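Local coordinates for protein dicer Related Helicase (Caenorhabditis elegans, PDB 6M6Q) that probably hydrolyses ATP, as a whole protein, as an RNA-binding helicase of the RIG-I-like receptor family; this chain is its N-terminal domain, at residues W34-V39 / N125-D130; V39-T44 / D231-L236; G50-F55 / E66-I71; G62-I67 / E121-T126. All coordinates share one frame; numbering follows the deposited sequence.

Contact 1: residues W34-V39 / N125-D130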
loop_
_atom_site.group_PDB
_atom_site.type_symbol
_atom_site.label_atom_id
_atom_site.label_comp_id
_atom_site.label_asym_id
_atom_site.label_seq_id
_atom_site.Cartn_x
_atom_site.Cartn_y
_atom_site.Cartn_z
ATOM N N TRP B 34 -14.853 -6.175 1.920
ATOM C CA TRP B 34 -16.010 -5.248 1.741
ATOM C C TRP B 34 -17.286 -5.925 2.230
ATOM O O TRP B 34 -18.155 -5.207 2.812
ATOM C CB TRP B 34 -16.137 -4.758 0.295
ATOM C CG TRP B 34 -15.002 -3.874 -0.139
ATOM C CD1 TRP B 34 -14.207 -4.037 -1.239
ATOM C CD2 TRP B 34 -14.507 -2.701 0.539
ATOM N NE1 TRP B 34 -13.258 -3.048 -1.294
ATOM C CE2 TRP B 34 -13.417 -2.218 -0.214
ATOM C CE3 TRP B 34 -14.888 -2.002 1.693
ATOM C CZ2 TRP B 34 -12.708 -1.075 0.151
ATOM C CZ3 TRP B 34 -14.177 -0.879 2.061
ATOM C CH2 TRP B 34 -13.096 -0.429 1.302
ATOM N N LYS B 35 -17.377 -7.252 2.061
ATOM C CA LYS B 35 -18.517 -8.067 2.542
ATOM C C LYS B 35 -18.428 -8.174 4.062
ATOM O O LYS B 35 -19.486 -8.156 4.706
ATOM C CB LYS B 35 -18.546 -9.439 1.864
ATOM C CG LYS B 35 -19.655 -10.394 2.334
ATOM C CD LYS B 35 -21.060 -9.829 2.198
ATOM C CE LYS B 35 -22.163 -10.746 2.686
ATOM N NZ LYS B 35 -23.416 -9.975 2.902
ATOM N N PHE B 36 -17.212 -8.192 4.613
ATOM C CA PHE B 36 -16.959 -8.235 6.077
ATOM C C PHE B 36 -17.383 -6.909 6.701
ATOM O O PHE B 36 -18.087 -6.943 7.717
ATOM C CB PHE B 36 -15.494 -8.539 6.369
ATOM C CG PHE B 36 -15.072 -8.240 7.782
ATOM C CD1 PHE B 36 -15.582 -8.968 8.846
ATOM C CD2 PHE B 36 -14.145 -7.244 8.048
ATOM C CE1 PHE B 36 -15.194 -8.685 10.145
ATOM C CE2 PHE B 36 -13.752 -6.969 9.342
ATOM C CZ PHE B 36 -14.275 -7.691 10.386
ATOM N N LEU B 37 -16.993 -5.784 6.086
ATOM C CA LEU B 37 -17.452 -4.416 6.482
ATOM C C LEU B 37 -18.963 -4.384 6.399
ATOM O O LEU B 37 -19.558 -4.003 7.388
ATOM C CB LEU B 37 -16.828 -3.337 5.579
ATOM C CG LEU B 37 -17.130 -1.869 5.945
ATOM C CD1 LEU B 37 -16.513 -1.459 7.297
ATOM C CD2 LEU B 37 -16.639 -0.935 4.841
ATOM N N ASP B 38 -19.538 -4.883 5.291
ATOM C CA ASP B 38 -21.013 -4.927 5.067
ATOM C C ASP B 38 -21.705 -5.622 6.249
ATOM O O ASP B 38 -22.734 -5.088 6.700
ATOM C CB ASP B 38 -21.392 -5.594 3.742
ATOM C CG ASP B 38 -22.887 -5.507 3.472
ATOM O OD1 ASP B 38 -23.574 -6.530 3.665
ATOM O OD2 ASP B 38 -23.364 -4.394 3.199
ATOM N N VAL B 39 -21.163 -6.758 6.714
ATOM C CA VAL B 39 -21.729 -7.603 7.816
ATOM C C VAL B 39 -21.669 -6.813 9.137
ATOM O O VAL B 39 -22.689 -6.768 9.854
ATOM C CB VAL B 39 -20.985 -8.959 7.920
ATOM C CG1 VAL B 39 -21.244 -9.669 9.245
ATOM C CG2 VAL B 39 -21.327 -9.886 6.756
ATOM N N ASN B 125 -7.826 -1.957 7.684
ATOM C CA ASN B 125 -6.343 -2.074 7.600
ATOM C C ASN B 125 -5.741 -2.368 8.985
ATOM O O ASN B 125 -4.593 -2.779 9.017
ATOM C CB ASN B 125 -5.689 -0.827 7.023
ATOM C CG ASN B 125 -6.028 -0.605 5.567
ATOM O OD1 ASN B 125 -6.405 -1.539 4.849
ATOM N ND2 ASN B 125 -5.886 0.626 5.120
ATOM N N THR B 126 -6.463 -2.085 10.068
ATOM C CA THR B 126 -6.029 -2.348 11.460
ATOM C C THR B 126 -6.330 -3.812 11.831
ATOM O O THR B 126 -5.415 -4.482 12.344
ATOM C CB THR B 126 -6.677 -1.359 12.442
ATOM O OG1 THR B 126 -6.355 -0.027 12.052
ATOM C CG2 THR B 126 -6.205 -1.551 13.861
ATOM N N VAL B 127 -7.550 -4.290 11.557
ATOM C CA VAL B 127 -8.078 -5.588 12.068
ATOM C C VAL B 127 -7.676 -6.746 11.139
ATOM O O VAL B 127 -7.527 -7.825 11.632
ATOM C CB VAL B 127 -9.604 -5.558 12.266
ATOM C CG1 VAL B 127 -10.025 -4.474 13.208
ATOM C CG2 VAL B 127 -10.342 -5.435 10.957
ATOM N N LEU B 128 -7.602 -6.541 9.832
ATOM C CA LEU B 128 -7.465 -7.656 8.852
ATOM C C LEU B 128 -5.982 -7.900 8.511
ATOM O O LEU B 128 -5.718 -8.696 7.635
ATOM C CB LEU B 128 -8.273 -7.330 7.584
ATOM C CG LEU B 128 -9.798 -7.349 7.727
ATOM C CD1 LEU B 128 -10.457 -7.349 6.362
ATOM C CD2 LEU B 128 -10.284 -8.551 8.525
ATOM N N PHE B 129 -5.042 -7.225 9.154
ATOM C CA PHE B 129 -3.592 -7.409 8.875
ATOM C C PHE B 129 -2.878 -7.797 10.169
ATOM O O PHE B 129 -1.639 -7.725 10.222
ATOM C CB PHE B 129 -3.018 -6.158 8.212
ATOM C CG PHE B 129 -3.423 -5.969 6.767
ATOM C CD1 PHE B 129 -4.641 -5.381 6.422
ATOM C CD2 PHE B 129 -2.573 -6.358 5.738
ATOM C CE1 PHE B 129 -4.998 -5.219 5.088
ATOM C CE2 PHE B 129 -2.925 -6.157 4.405
ATOM C CZ PHE B 129 -4.126 -5.577 4.084
ATOM N N ASP B 130 -3.664 -8.232 11.154
ATOM C CA ASP B 130 -3.240 -8.627 12.516
ATOM C C ASP B 130 -3.830 -10.007 12.793
ATOM O O ASP B 130 -5.040 -10.205 12.465
ATOM C CB ASP B 130 -3.753 -7.627 13.548
ATOM C CG ASP B 130 -3.251 -7.851 14.959
ATOM O OD1 ASP B 130 -3.964 -8.519 15.729
ATOM O OD2 ASP B 130 -2.181 -7.297 15.296
#
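V127 and L128 meet a single aromatic ring, that of F36, and the contact is a compact case of how a phenylalanine can join a helix to the end of another. V127 comes first along the chain, in the last turn of helix 94-127. Its CG2 methyl lies at the rim of the ring, close to the ring plane, with V127 CG2 4.1 Å from F36 CE2. L128 follows, just beyond the helix, and uses both methyls: L128 CD2 comes obliquely within 3.9 Å of F36 CE2, while L128 CD1 stands 4.1 Å from the neighbouring ring atom, F36 CD2. The side chains of F36 and L128 run past one another in opposite senses. F36 reaches this place because its CG points opposite to the backbone N (chi1 164°). An alanine in place of F36 would be likely to open a gap beside V127 and leave both L128 methyls without their aromatic partner. The three touching residues are all buried, and the cluster is extended by L124 of helix 94-127, which also packs on F36, and by A137 of helix 131-144, which touches both F36 and L128, so that three helices converge here.

Contact 2: residues V39-T44 / D231-L236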
loop_
_atom_site.group_PDB
_atom_site.type_symbol
_atom_site.label_atom_id
_atom_site.label_comp_id
_atom_site.label_asym_id
_atom_site.label_seq_id
_atom_site.Cartn_x
_atom_site.Cartn_y
_atom_site.Cartn_z
ATOM N N VAL B 39 -21.163 -6.758 6.714
ATOM C CA VAL B 39 -21.729 -7.603 7.816
ATOM C C VAL B 39 -21.669 -6.813 9.137
ATOM O O VAL B 39 -22.689 -6.768 9.854
ATOM C CB VAL B 39 -20.985 -8.959 7.920
ATOM C CG1 VAL B 39 -21.244 -9.669 9.245
ATOM C CG2 VAL B 39 -21.327 -9.886 6.756
ATOM N N CYS B 40 -20.537 -6.175 9.427
ATOM C CA CYS B 40 -20.346 -5.344 10.644
ATOM C C CYS B 40 -21.349 -4.176 10.634
ATOM O O CYS B 40 -21.876 -3.862 11.696
ATOM C CB CYS B 40 -18.912 -4.825 10.758
ATOM S SG CYS B 40 -17.666 -6.124 10.981
ATOM N N VAL B 41 -21.617 -3.585 9.471
ATOM C CA VAL B 41 -22.521 -2.406 9.332
ATOM C C VAL B 41 -23.975 -2.876 9.444
ATOM O O VAL B 41 -24.752 -2.203 10.123
ATOM C CB VAL B 41 -22.269 -1.653 8.018
ATOM C CG1 VAL B 41 -23.403 -0.684 7.699
ATOM C CG2 VAL B 41 -20.927 -0.932 8.037
ATOM N N GLU B 42 -24.295 -4.025 8.843
ATOM C CA GLU B 42 -25.630 -4.687 8.897
ATOM C C GLU B 42 -26.027 -4.946 10.354
ATOM O O GLU B 42 -27.221 -4.841 10.647
ATOM C CB GLU B 42 -25.584 -5.992 8.107
ATOM C CG GLU B 42 -26.916 -6.724 8.010
ATOM C CD GLU B 42 -26.807 -8.093 7.342
ATOM O OE1 GLU B 42 -25.847 -8.837 7.664
ATOM O OE2 GLU B 42 -27.655 -8.403 6.480
ATOM N N SER B 43 -25.051 -5.279 11.220
ATOM C CA SER B 43 -25.259 -5.782 12.612
ATOM C C SER B 43 -25.634 -4.645 13.572
ATOM O O SER B 43 -26.199 -4.948 14.633
ATOM C CB SER B 43 -24.049 -6.528 13.118
ATOM O OG SER B 43 -22.958 -5.656 13.299
ATOM N N THR B 44 -25.344 -3.385 13.217
ATOM C CA THR B 44 -25.734 -2.186 14.018
ATOM C C THR B 44 -27.268 -2.081 14.025
ATOM O O THR B 44 -27.846 -1.778 12.962
ATOM C CB THR B 44 -25.047 -0.905 13.506
ATOM O OG1 THR B 44 -25.485 -0.637 12.175
ATOM C CG2 THR B 44 -23.536 -0.993 13.527
ATOM N N ASP B 231 -27.116 -0.521 1.944
ATOM C CA ASP B 231 -27.022 0.565 0.939
ATOM C C ASP B 231 -25.732 1.341 1.192
ATOM O O ASP B 231 -25.068 1.715 0.195
ATOM C CB ASP B 231 -28.276 1.444 0.966
ATOM C CG ASP B 231 -29.529 0.707 0.504
ATOM O OD1 ASP B 231 -30.297 1.287 -0.286
ATOM O OD2 ASP B 231 -29.709 -0.455 0.920
ATOM N N LEU B 232 -25.356 1.501 2.474
ATOM C CA LEU B 232 -24.219 2.351 2.941
ATOM C C LEU B 232 -22.918 1.903 2.265
ATOM O O LEU B 232 -22.185 2.777 1.763
ATOM C CB LEU B 232 -24.111 2.244 4.464
ATOM C CG LEU B 232 -23.120 3.193 5.142
ATOM C CD1 LEU B 232 -23.642 3.621 6.504
ATOM C CD2 LEU B 232 -21.737 2.561 5.286
ATOM N N VAL B 233 -22.618 0.605 2.296
ATOM C CA VAL B 233 -21.345 0.040 1.776
ATOM C C VAL B 233 -21.445 -0.021 0.251
ATOM O O VAL B 233 -20.470 0.320 -0.425
ATOM C CB VAL B 233 -21.034 -1.338 2.403
ATOM C CG1 VAL B 233 -19.779 -1.974 1.799
ATOM C CG2 VAL B 233 -20.904 -1.249 3.927
ATOM N N GLU B 234 -22.611 -0.349 -0.271
ATOM C CA GLU B 234 -22.838 -0.441 -1.731
ATOM C C GLU B 234 -22.429 0.872 -2.423
ATOM O O GLU B 234 -21.638 0.796 -3.360
ATOM C CB GLU B 234 -24.292 -0.778 -2.023
ATOM C CG GLU B 234 -24.564 -0.933 -3.506
ATOM C CD GLU B 234 -23.920 -2.155 -4.135
ATOM O OE1 GLU B 234 -24.216 -3.292 -3.651
ATOM O OE2 GLU B 234 -23.125 -1.982 -5.119
ATOM N N ASP B 235 -22.977 2.022 -1.981
ATOM C CA ASP B 235 -22.768 3.355 -2.628
ATOM C C ASP B 235 -21.374 3.905 -2.267
ATOM O O ASP B 235 -20.885 4.906 -2.964
ATOM C CB ASP B 235 -23.890 4.329 -2.249
ATOM C CG ASP B 235 -23.618 5.142 -0.992
ATOM O OD1 ASP B 235 -24.329 4.918 0.013
ATOM O OD2 ASP B 235 -22.719 6.023 -1.038
ATOM N N LEU B 236 -20.758 3.351 -1.242
ATOM C CA LEU B 236 -19.407 3.742 -0.801
ATOM C C LEU B 236 -18.383 3.236 -1.822
ATOM O O LEU B 236 -17.372 3.924 -2.015
ATOM C CB LEU B 236 -19.193 3.164 0.592
ATOM C CG LEU B 236 -17.814 3.337 1.200
ATOM C CD1 LEU B 236 -17.505 4.800 1.443
ATOM C CD2 LEU B 236 -17.729 2.560 2.501
#
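The carbonyl oxygen of V41, a residue whose side chain reaches across to L232 and V233, takes two bonds from T44. The stronger comes from the hydroxyl, with T44 OG1 2.7 Å from V41 O, lying in the carbonyl plane at a C=O...O angle of 156°. The second, from T44 N, is long and weak. One residue earlier the pattern recurs in another geometry: S43 OG donates to C40 O over 2.6 Å, but approaches from above the carbonyl plane, 39° out of it. S43 OG is also bonded to the backbone N of Y51, which links this turn to the loop that follows. The backbone oxygens of C40 and V41 are bonded by side chains of their own segment; across to helix 231-236 the contacts are between apolar side chains.

On that face V41 splays its two methyls. CG1 stands opposite the backbone N (chi1 165°) and comes within 4.4 Å of L232 CD2, a loose approach; CG2, opposite the carbonyl carbon, meets the corresponding methyl of V233, V41 CG2 to V233 CG2 being 4.1 Å. The two valine side chains meet at a slant, branch against branch. I71 of helix 63-72 and F52 also pack on V41, while L228 touches V233.

The chemistry divides neatly: directional hydrogen bonds shape the 39-44 segment internally, whereas helix 231-236 is held to it by methyl contacts, which depend on burial and fit more than on precise angles.

Contact 3: residues G50-F55 / E66-I71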
loop_
_atom_site.group_PDB
_atom_site.type_symbol
_atom_site.label_atom_id
_atom_site.label_comp_id
_atom_site.label_asym_id
_atom_site.label_seq_id
_atom_site.Cartn_x
_atom_site.Cartn_y
_atom_site.Cartn_z
ATOM N N GLY B 50 -22.702 -2.477 17.142
ATOM C CA GLY B 50 -22.832 -3.893 16.730
ATOM C C GLY B 50 -21.515 -4.647 16.844
ATOM O O GLY B 50 -20.851 -4.517 17.882
ATOM N N TYR B 51 -21.150 -5.404 15.807
ATOM C CA TYR B 51 -20.004 -6.355 15.812
ATOM C C TYR B 51 -18.677 -5.569 15.858
ATOM O O TYR B 51 -17.650 -6.161 16.235
ATOM C CB TYR B 51 -20.020 -7.284 14.589
ATOM C CG TYR B 51 -21.167 -8.270 14.491
ATOM C CD1 TYR B 51 -21.992 -8.549 15.575
ATOM C CD2 TYR B 51 -21.418 -8.944 13.300
ATOM C CE1 TYR B 51 -23.041 -9.451 15.471
ATOM C CE2 TYR B 51 -22.471 -9.838 13.178
ATOM C CZ TYR B 51 -23.287 -10.090 14.265
ATOM O OH TYR B 51 -24.325 -10.963 14.144
ATOM N N PHE B 52 -18.688 -4.280 15.491
ATOM C CA PHE B 52 -17.479 -3.421 15.484
ATOM C C PHE B 52 -16.820 -3.484 16.876
ATOM O O PHE B 52 -15.574 -3.425 16.971
ATOM C CB PHE B 52 -17.824 -1.974 15.085
ATOM C CG PHE B 52 -18.041 -1.718 13.607
ATOM C CD1 PHE B 52 -16.968 -1.545 12.741
ATOM C CD2 PHE B 52 -19.321 -1.580 13.093
ATOM C CE1 PHE B 52 -17.182 -1.290 11.393
ATOM C CE2 PHE B 52 -19.529 -1.322 11.747
ATOM C CZ PHE B 52 -18.463 -1.188 10.901
ATOM N N LYS B 53 -17.631 -3.620 17.930
ATOM C CA LYS B 53 -17.166 -3.520 19.342
ATOM C C LYS B 53 -16.198 -4.671 19.660
ATOM O O LYS B 53 -15.327 -4.470 20.521
ATOM C CB LYS B 53 -18.344 -3.509 20.314
ATOM C CG LYS B 53 -18.088 -2.737 21.598
ATOM C CD LYS B 53 -19.132 -2.960 22.661
ATOM C CE LYS B 53 -18.917 -2.084 23.875
ATOM N NZ LYS B 53 -17.604 -2.347 24.511
ATOM N N LEU B 54 -16.328 -5.815 18.973
ATOM C CA LEU B 54 -15.469 -7.017 19.183
ATOM C C LEU B 54 -14.006 -6.705 18.811
ATOM O O LEU B 54 -13.161 -7.594 19.027
ATOM C CB LEU B 54 -15.986 -8.188 18.334
ATOM C CG LEU B 54 -17.375 -8.717 18.679
ATOM C CD1 LEU B 54 -18.006 -9.410 17.467
ATOM C CD2 LEU B 54 -17.316 -9.666 19.868
ATOM N N PHE B 55 -13.717 -5.522 18.244
ATOM C CA PHE B 55 -12.371 -5.154 17.719
ATOM C C PHE B 55 -11.758 -4.018 18.557
ATOM O O PHE B 55 -10.666 -3.528 18.194
ATOM C CB PHE B 55 -12.464 -4.785 16.235
ATOM C CG PHE B 55 -13.000 -5.881 15.348
ATOM C CD1 PHE B 55 -14.358 -5.995 15.100
ATOM C CD2 PHE B 55 -12.149 -6.804 14.764
ATOM C CE1 PHE B 55 -14.853 -7.016 14.306
ATOM C CE2 PHE B 55 -12.645 -7.821 13.964
ATOM C CZ PHE B 55 -13.996 -7.927 13.743
ATOM N N GLU B 66 -15.105 5.990 17.812
ATOM C CA GLU B 66 -14.980 7.130 16.855
ATOM C C GLU B 66 -15.091 6.594 15.416
ATOM O O GLU B 66 -15.869 7.164 14.629
ATOM C CB GLU B 66 -13.659 7.894 17.041
ATOM C CG GLU B 66 -13.651 8.875 18.202
ATOM C CD GLU B 66 -12.300 9.555 18.402
ATOM O OE1 GLU B 66 -12.061 10.126 19.507
ATOM O OE2 GLU B 66 -11.477 9.503 17.453
ATOM N N ILE B 67 -14.305 5.571 15.082
ATOM C CA ILE B 67 -14.208 5.025 13.703
ATOM C C ILE B 67 -15.581 4.495 13.294
ATOM O O ILE B 67 -16.104 4.951 12.248
ATOM C CB ILE B 67 -13.114 3.958 13.623
ATOM C CG1 ILE B 67 -11.722 4.598 13.651
ATOM C CG2 ILE B 67 -13.308 3.089 12.400
ATOM C CD1 ILE B 67 -10.655 3.727 14.258
ATOM N N ALA B 68 -16.162 3.605 14.105
ATOM C CA ALA B 68 -17.486 2.995 13.860
ATOM C C ALA B 68 -18.483 4.104 13.529
ATOM O O ALA B 68 -19.074 4.047 12.459
ATOM C CB ALA B 68 -17.937 2.170 15.042
ATOM N N ARG B 69 -18.624 5.096 14.404
ATOM C CA ARG B 69 -19.568 6.227 14.206
ATOM C C ARG B 69 -19.307 6.851 12.844
ATOM O O ARG B 69 -20.199 6.777 11.988
ATOM C CB ARG B 69 -19.415 7.270 15.308
ATOM C CG ARG B 69 -19.747 6.749 16.696
ATOM C CD ARG B 69 -20.937 5.821 16.660
ATOM N NE ARG B 69 -21.329 5.445 17.997
ATOM C CZ ARG B 69 -22.521 4.981 18.334
ATOM N NH1 ARG B 69 -23.470 4.833 17.425
ATOM N NH2 ARG B 69 -22.761 4.668 19.591
ATOM N N MET B 70 -18.103 7.365 12.625
ATOM C CA MET B 70 -17.742 8.058 11.364
ATOM C C MET B 70 -18.251 7.263 10.148
ATOM O O MET B 70 -18.556 7.889 9.149
ATOM C CB MET B 70 -16.237 8.251 11.259
ATOM C CG MET B 70 -15.731 9.384 12.134
ATOM S SD MET B 70 -16.228 11.020 11.515
ATOM C CE MET B 70 -14.894 12.027 12.167
ATOM N N ILE B 71 -18.414 5.944 10.283
ATOM C CA ILE B 71 -18.841 5.026 9.189
ATOM C C ILE B 71 -20.382 4.987 9.110
ATOM O O ILE B 71 -20.905 5.037 7.974
ATOM C CB ILE B 71 -18.220 3.624 9.383
ATOM C CG1 ILE B 71 -16.694 3.643 9.196
ATOM C CG2 ILE B 71 -18.887 2.592 8.471
ATOM C CD1 ILE B 71 -16.005 2.386 9.691
#
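A short 3-10 segment, residues 51-55, runs beside helix 63-72, and the backbones come nearest at F52 and A68, whose CA atoms are 6.6 Å apart. Its turns are tied by i to i+3 bonds, with L54 N to Y51 O and F55 N to F52 O both at 3.1 Å. G50, with a positive phi of 56°, leads into it.

F52 carries the whole of the near side. The close backbones put the first atoms of its side chain directly against the smallest apolar residue of the helix: A68 CB lies 4.1 Å from F52 CB and equally far from F52 CG. The ring then continues past the alanine toward the next turn, where I71 CD1 comes within 4.2 Å of F52 CE1. Both methyls approach the ring at a slant. A chi1 of -78°, which sets CG opposite the carbonyl carbon, aims the ring along this path. With only a methyl at A68, the F52 side chain can lie close to the helix backbone.

F52 is shared more widely. Its ring meets F123 of helix 94-127 with the planes at about 60°, and L37, C40 and V41 of helix 33-42 also touch it. F55, one turn on, meets F123 edge-to-face and packs on I136 of helix 131-144, so the 3-10 segment sits wedged among four helices.

Contact 4: residues G62-I67 / E121-T126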
loop_
_atom_site.group_PDB
_atom_site.type_symbol
_atom_site.label_atom_id
_atom_site.label_comp_id
_atom_site.label_asym_id
_atom_site.label_seq_id
_atom_site.Cartn_x
_atom_site.Cartn_y
_atom_site.Cartn_z
ATOM N N GLY B 62 -11.285 4.151 23.115
ATOM C CA GLY B 62 -12.282 5.084 22.571
ATOM C C GLY B 62 -12.123 5.316 21.074
ATOM O O GLY B 62 -13.097 5.729 20.468
ATOM N N LYS B 63 -10.945 5.062 20.499
ATOM C CA LYS B 63 -10.699 5.251 19.049
ATOM C C LYS B 63 -11.647 4.358 18.226
ATOM O O LYS B 63 -12.075 4.803 17.142
ATOM C CB LYS B 63 -9.240 4.980 18.693
ATOM C CG LYS B 63 -8.896 5.210 17.228
ATOM C CD LYS B 63 -7.721 6.158 17.017
ATOM C CE LYS B 63 -7.744 6.837 15.661
ATOM N NZ LYS B 63 -8.412 8.164 15.712
ATOM N N LEU B 64 -11.937 3.139 18.675
ATOM C CA LEU B 64 -12.815 2.217 17.912
ATOM C C LEU B 64 -14.166 2.897 17.706
ATOM O O LEU B 64 -14.544 3.101 16.553
ATOM C CB LEU B 64 -12.971 0.887 18.650
ATOM C CG LEU B 64 -13.653 -0.235 17.857
ATOM C CD1 LEU B 64 -15.163 -0.256 18.090
ATOM C CD2 LEU B 64 -13.360 -0.122 16.369
ATOM N N GLU B 65 -14.809 3.303 18.801
ATOM C CA GLU B 65 -16.142 3.980 18.825
ATOM C C GLU B 65 -16.153 5.149 17.823
ATOM O O GLU B 65 -17.100 5.214 17.031
ATOM C CB GLU B 65 -16.465 4.466 20.243
ATOM C CG GLU B 65 -17.814 5.165 20.379
ATOM C CD GLU B 65 -18.975 4.253 20.705
ATOM O OE1 GLU B 65 -19.977 4.752 21.263
ATOM O OE2 GLU B 65 -18.883 3.054 20.402
ATOM N N GLU B 66 -15.105 5.990 17.812
ATOM C CA GLU B 66 -14.980 7.130 16.855
ATOM C C GLU B 66 -15.091 6.594 15.416
ATOM O O GLU B 66 -15.869 7.164 14.629
ATOM C CB GLU B 66 -13.659 7.894 17.041
ATOM C CG GLU B 66 -13.651 8.875 18.202
ATOM C CD GLU B 66 -12.300 9.555 18.402
ATOM O OE1 GLU B 66 -12.061 10.126 19.507
ATOM O OE2 GLU B 66 -11.477 9.503 17.453
ATOM N N ILE B 67 -14.305 5.571 15.082
ATOM C CA ILE B 67 -14.208 5.025 13.703
ATOM C C ILE B 67 -15.581 4.495 13.294
ATOM O O ILE B 67 -16.104 4.951 12.248
ATOM C CB ILE B 67 -13.114 3.958 13.623
ATOM C CG1 ILE B 67 -11.722 4.598 13.651
ATOM C CG2 ILE B 67 -13.308 3.089 12.400
ATOM C CD1 ILE B 67 -10.655 3.727 14.258
ATOM N N GLU B 121 -11.429 2.219 5.795
ATOM C CA GLU B 121 -10.044 1.771 5.497
ATOM C C GLU B 121 -9.200 1.798 6.771
ATOM O O GLU B 121 -8.332 0.944 6.894
ATOM C CB GLU B 121 -9.423 2.624 4.393
ATOM C CG GLU B 121 -10.060 2.391 3.025
ATOM C CD GLU B 121 -9.180 1.717 1.995
ATOM O OE1 GLU B 121 -9.628 1.593 0.851
ATOM O OE2 GLU B 121 -8.039 1.348 2.333
ATOM N N CYS B 122 -9.473 2.714 7.702
ATOM C CA CYS B 122 -8.766 2.774 9.008
ATOM C C CYS B 122 -9.128 1.543 9.845
ATOM O O CYS B 122 -8.234 1.009 10.513
ATOM C CB CYS B 122 -9.086 4.041 9.785
ATOM S SG CYS B 122 -8.314 4.068 11.424
ATOM N N PHE B 123 -10.376 1.102 9.793
ATOM C CA PHE B 123 -10.839 -0.092 10.547
ATOM C C PHE B 123 -10.235 -1.351 9.913
ATOM O O PHE B 123 -9.510 -2.086 10.611
ATOM C CB PHE B 123 -12.357 -0.150 10.585
ATOM C CG PHE B 123 -12.935 -1.474 11.004
ATOM C CD1 PHE B 123 -12.863 -1.895 12.317
ATOM C CD2 PHE B 123 -13.628 -2.250 10.104
ATOM C CE1 PHE B 123 -13.489 -3.060 12.723
ATOM C CE2 PHE B 123 -14.257 -3.416 10.508
ATOM C CZ PHE B 123 -14.173 -3.827 11.817
ATOM N N LEU B 124 -10.499 -1.555 8.619
ATOM C CA LEU B 124 -10.151 -2.785 7.868
ATOM C C LEU B 124 -8.628 -3.001 7.888
ATOM O O LEU B 124 -8.222 -4.142 8.118
ATOM C CB LEU B 124 -10.695 -2.682 6.435
ATOM C CG LEU B 124 -12.216 -2.771 6.300
ATOM C CD1 LEU B 124 -12.632 -2.909 4.836
ATOM C CD2 LEU B 124 -12.772 -3.930 7.107
ATOM N N ASN B 125 -7.826 -1.957 7.684
ATOM C CA ASN B 125 -6.343 -2.074 7.600
ATOM C C ASN B 125 -5.741 -2.368 8.985
ATOM O O ASN B 125 -4.593 -2.779 9.017
ATOM C CB ASN B 125 -5.689 -0.827 7.023
ATOM C CG ASN B 125 -6.028 -0.605 5.567
ATOM O OD1 ASN B 125 -6.405 -1.539 4.849
ATOM N ND2 ASN B 125 -5.886 0.626 5.120
ATOM N N THR B 126 -6.463 -2.085 10.068
ATOM C CA THR B 126 -6.029 -2.348 11.460
ATOM C C THR B 126 -6.330 -3.812 11.831
ATOM O O THR B 126 -5.415 -4.482 12.344
ATOM C CB THR B 126 -6.677 -1.359 12.442
ATOM O OG1 THR B 126 -6.355 -0.027 12.052
ATOM C CG2 THR B 126 -6.205 -1.551 13.861
#
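Two helices of the N-terminal domain pack against each other here, as L64 and I67 of helix 63-72 meet C122 and F123 near the C-terminal end of the long helix 94-127. The short segments approach to 10.6 Å between axes, with their directions 131° apart, an inclined and broadly antiparallel crossing. I67 is its hub, and its two branches take different partners. CG2, opposite the backbone N, presses on the base of the phenylalanine, with I67 CG2 3.8 Å from F123 CB, and the side chains cross at about a right angle. The other branch ends near sulfur, I67 CD1 lying 3.7 Å from C122 SG, although C122 was modelled in two conformers and this distance is less certain. L64 brings its CD2 obliquely to the ring, more loosely, L64 CD2 being 4.5 Å from F123 CD1. C122 O is engaged along its own helix by T126 OG1 at 2.6 Å, practically in line with the carbonyl bond (177°). L37 of helix 33-42 also touches F123. Such inclined packing of helices through aliphatic and aromatic side chains is what an all-helical domain would show, consistent with a CARD-like fold as at the N terminus of RIG-I.

In the fold
Following the chain from the N terminus, the first helix to take part is 33-42, which supplies one side of two contacts. Contact 1 closes a loop of 85 residues onto the end of helix 94-127; contact 2, sharing V39 with it, spans 186 residues to reach helix 231-236. These two loops cross. Next, contact 3 closes the smallest loop, ten residues, between the 3-10 segment and helix 63-72, and nests inside both. Contact 4 starts from that same helix, sharing E66 and I67 with contact 3, and spans 53 residues to helix 94-127, where it ends on the stretch used by contact 1; it too nests inside contact 2. Together they gather four helices and the 3-10 segment into one apolar cluster.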